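Local coordinates for protein ribonuclease J (Methanolobus psychrophilus R15, PDB 5HAB) that probably degrades RNA as an exoribonuclease with a metallo-beta-lactamase fold, of the beta-CASP family, and here holds RNA in an engineered mutant, at residues G344-P349 against A375-N380. The protein carries 1 engineered substitution. Residues are numbered along the deposited sequence; the frame is centred on the assembly and turned at random.
Sequences GHQGEP and ANVIPN. With nucleotides of chain D.
Q346 reaches across to N376 between two loops of the beta-CASP domain, which follow parallel strands 338-342 and 370-374 and line the bound RNA. Its NE2 donates to N376 O (2.7 Å, N-H...O angle 144°), coming in somewhat tilted from the carbonyl plane. The same nitrogen bonds H345 ND1 at 3.0 Å, lying in the imidazole plane, so two acceptors fix the rotation of the amide and tie the histidine to the second loop. A bend at chi2 (-55°) curls the Q346 chain back toward that ring. I378 crosses the glutamine at about a right angle, its CD1 packed 3.3 Å from Q346 CD, while A375 CB makes an off-centre CH-pi contact with H345.

Three nucleotides of chain D run past both loops. I378 CG1 touches the sugar of A1 and the base of A2, and P379 packs on the A1 base. N376 ND2 lies 3.0 Å from A1 OP3. Further out, F267 meets the H345 ring edge-to-face and R387 of helix 381-396 bonds H345 O. On one face of that ring sits E348 OE2, which accepts a 2.6 Å hydrogen bond from the ribose O2' of A3.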
loop_
_atom_site.group_PDB
_atom_site.type_symbol
_atom_site.label_atom_id
_atom_site.label_comp_id
_atom_site.label_asym_id
_atom_site.label_seq_id
_atom_site.Cartn_x
_atom_site.Cartn_y
_atom_site.Cartn_z
ATOM N N GLY B 344 18.034 4.453 20.270
ATOM C CA GLY B 344 17.673 3.154 19.728
ATOM C C GLY B 344 16.303 3.040 19.081
ATOM O O GLY B 344 15.758 1.942 18.958
ATOM N N HIS B 345 15.763 4.168 18.632
ATOM C CA HIS B 345 14.422 4.209 18.053
ATOM C C HIS B 345 14.312 3.448 16.731
ATOM O O HIS B 345 13.214 3.095 16.312
ATOM C CB HIS B 345 13.986 5.656 17.839
ATOM C CG HIS B 345 14.979 6.472 17.075
ATOM N ND1 HIS B 345 15.021 6.491 15.698
ATOM C CD2 HIS B 345 15.976 7.285 17.493
ATOM C CE1 HIS B 345 15.999 7.285 15.301
ATOM N NE2 HIS B 345 16.592 7.783 16.371
ATOM N N GLN B 346 15.437 3.199 16.071
ATOM C CA GLN B 346 15.417 2.427 14.830
ATOM C C GLN B 346 15.842 0.986 15.077
ATOM O O GLN B 346 16.098 0.230 14.137
ATOM C CB GLN B 346 16.313 3.073 13.771
ATOM C CG GLN B 346 15.847 4.450 13.356
ATOM C CD GLN B 346 14.408 4.444 12.874
ATOM O OE1 GLN B 346 14.001 3.564 12.114
ATOM N NE2 GLN B 346 13.627 5.426 13.317
ATOM N N GLY B 347 15.907 0.611 16.350
ATOM C CA GLY B 347 16.315 -0.727 16.729
ATOM C C GLY B 347 17.763 -1.009 16.386
ATOM O O GLY B 347 18.116 -2.141 16.054
ATOM N N GLU B 348 18.595 0.029 16.455
ATOM C CA GLU B 348 20.027 -0.107 16.215
ATOM C C GLU B 348 20.605 -1.167 17.142
ATOM O O GLU B 348 20.414 -1.100 18.358
ATOM C CB GLU B 348 20.756 1.225 16.437
ATOM C CG GLU B 348 20.290 2.397 15.575
ATOM C CD GLU B 348 19.055 3.089 16.129
ATOM O OE1 GLU B 348 18.221 2.411 16.762
ATOM O OE2 GLU B 348 18.932 4.319 15.958
ATOM N N PRO B 349 21.292 -2.166 16.571
ATOM C CA PRO B 349 21.984 -3.154 17.401
ATOM C C PRO B 349 23.012 -2.459 18.283
ATOM O O PRO B 349 23.850 -1.710 17.779
ATOM C CB PRO B 349 22.652 -4.078 16.377
ATOM C CG PRO B 349 21.903 -3.855 15.101
ATOM C CD PRO B 349 21.491 -2.414 15.133
ATOM N N ALA B 375 9.659 9.343 17.049
ATOM C CA ALA B 375 10.365 9.256 15.776
ATOM C C ALA B 375 9.574 8.402 14.793
ATOM O O ALA B 375 8.697 7.629 15.185
ATOM C CB ALA B 375 11.759 8.676 15.971
ATOM N N ASN B 376 9.881 8.555 13.511
ATOM C CA ASN B 376 9.272 7.733 12.477
ATOM C C ASN B 376 10.182 6.567 12.123
ATOM O O ASN B 376 11.367 6.573 12.454
ATOM C CB ASN B 376 8.995 8.568 11.226
ATOM C CG ASN B 376 10.275 9.074 10.567
ATOM O OD1 ASN B 376 11.290 9.290 11.236
ATOM N ND2 ASN B 376 10.231 9.259 9.251
ATOM N N VAL B 377 9.627 5.567 11.448
ATOM C CA VAL B 377 10.437 4.475 10.932
ATOM C C VAL B 377 10.935 4.884 9.551
ATOM O O VAL B 377 10.134 5.238 8.684
ATOM C CB VAL B 377 9.643 3.154 10.869
ATOM C CG1 VAL B 377 10.577 1.973 10.617
ATOM C CG2 VAL B 377 8.836 2.951 12.143
ATOM N N ILE B 378 12.247 4.843 9.343
ATOM C CA ILE B 378 12.819 5.176 8.040
ATOM C C ILE B 378 12.456 4.101 7.022
ATOM O O ILE B 378 12.687 2.915 7.259
ATOM C CB ILE B 378 14.352 5.388 8.115
ATOM C CG1 ILE B 378 14.697 6.675 8.878
ATOM C CG2 ILE B 378 14.963 5.405 6.724
ATOM C CD1 ILE B 378 14.667 6.572 10.374
ATOM N N PRO B 379 11.873 4.518 5.885
ATOM C CA PRO B 379 11.367 3.612 4.844
ATOM C C PRO B 379 12.459 2.836 4.112
ATOM O O PRO B 379 12.560 2.914 2.889
ATOM C CB PRO B 379 10.650 4.560 3.873
ATOM C CG PRO B 379 10.384 5.800 4.662
ATOM C CD PRO B 379 11.553 5.923 5.583
ATOM N N ASN B 380 13.260 2.087 4.861
ATOM C CA ASN B 380 14.249 1.190 4.282
ATOM C C ASN B 380 14.133 -0.167 4.968
ATOM O O ASN B 380 13.998 -0.232 6.189
ATOM C CB ASN B 380 15.659 1.761 4.439
ATOM C CG ASN B 380 16.713 0.898 3.780
ATOM O OD1 ASN B 380 17.265 -0.008 4.406
ATOM N ND2 ASN B 380 16.995 1.171 2.508
ATOM O OP3 A D 1 10.518 12.237 9.766
ATOM P P A D 1 11.371 13.083 8.897
ATOM O OP1 A D 1 12.124 14.036 9.753
ATOM O OP2 A D 1 10.529 13.612 7.795
ATOM O "O5'" A D 1 12.409 12.116 8.187
ATOM C "C5'" A D 1 13.179 11.175 8.927
ATOM C "C4'" A D 1 14.370 10.712 8.127
ATOM O "O4'" A D 1 13.903 9.824 7.073
ATOM C "C3'" A D 1 15.141 11.834 7.434
ATOM O "O3'" A D 1 16.539 11.560 7.430
ATOM C "C2'" A D 1 14.592 11.812 6.011
ATOM O "O2'" A D 1 15.486 12.300 5.033
ATOM C "C1'" A D 1 14.280 10.330 5.804
ATOM N N9 A D 1 13.154 10.119 4.886
ATOM C C8 A D 1 11.993 10.858 4.848
ATOM N N7 A D 1 11.142 10.479 3.926
ATOM C C5 A D 1 11.787 9.417 3.305
ATOM C C6 A D 1 11.404 8.582 2.240
ATOM N N6 A D 1 10.237 8.692 1.593
ATOM N N1 A D 1 12.273 7.616 1.860
ATOM C C2 A D 1 13.442 7.509 2.509
ATOM N N3 A D 1 13.914 8.233 3.525
ATOM C C4 A D 1 13.029 9.184 3.881
ATOM P P A D 2 17.554 12.670 7.996
ATOM O OP1 A D 2 17.047 13.996 7.556
ATOM O OP2 A D 2 18.934 12.249 7.645
ATOM O "O5'" A D 2 17.380 12.599 9.580
ATOM C "C5'" A D 2 18.475 12.253 10.418
ATOM C "C4'" A D 2 18.166 11.060 11.288
ATOM O "O4'" A D 2 17.324 10.125 10.565
ATOM C "C3'" A D 2 19.370 10.234 11.720
ATOM O "O3'" A D 2 20.028 10.776 12.853
ATOM C "C2'" A D 2 18.774 8.852 11.961
ATOM O "O2'" A D 2 18.179 8.772 13.247
ATOM C "C1'" A D 2 17.668 8.799 10.904
ATOM N N9 A D 2 18.077 8.092 9.675
ATOM C C8 A D 2 18.147 8.612 8.405
ATOM N N7 A D 2 18.517 7.746 7.493
ATOM C C5 A D 2 18.689 6.569 8.208
ATOM C C6 A D 2 19.078 5.277 7.811
ATOM N N6 A D 2 19.374 4.949 6.549
ATOM N N1 A D 2 19.153 4.327 8.771
ATOM C C2 A D 2 18.855 4.663 10.036
ATOM N N3 A D 2 18.477 5.841 10.529
ATOM C C4 A D 2 18.408 6.762 9.551
ATOM P P A D 3 21.474 11.462 12.707
ATOM O OP1 A D 3 21.845 12.049 14.021
ATOM O OP2 A D 3 21.459 12.327 11.502
ATOM O "O5'" A D 3 22.448 10.236 12.404
ATOM C "C5'" A D 3 22.851 9.344 13.436
ATOM C "C4'" A D 3 21.951 8.136 13.514
ATOM O "O4'" A D 3 22.253 7.203 12.445
ATOM C "C3'" A D 3 22.064 7.297 14.776
ATOM O "O3'" A D 3 21.352 7.857 15.863
ATOM C "C2'" A D 3 21.522 5.943 14.330
ATOM O "O2'" A D 3 20.101 5.946 14.335
ATOM C "C1'" A D 3 22.000 5.881 12.876
ATOM N N9 A D 3 23.214 5.057 12.706
ATOM C C8 A D 3 24.534 5.440 12.670
ATOM N N7 A D 3 25.369 4.440 12.497
ATOM C C5 A D 3 24.544 3.324 12.411
ATOM C C6 A D 3 24.805 1.950 12.226
ATOM N N6 A D 3 26.030 1.435 12.087
ATOM N N1 A D 3 23.747 1.108 12.189
ATOM C C2 A D 3 22.516 1.613 12.327
ATOM N N3 A D 3 22.144 2.878 12.504
ATOM C C4 A D 3 23.216 3.692 12.538
#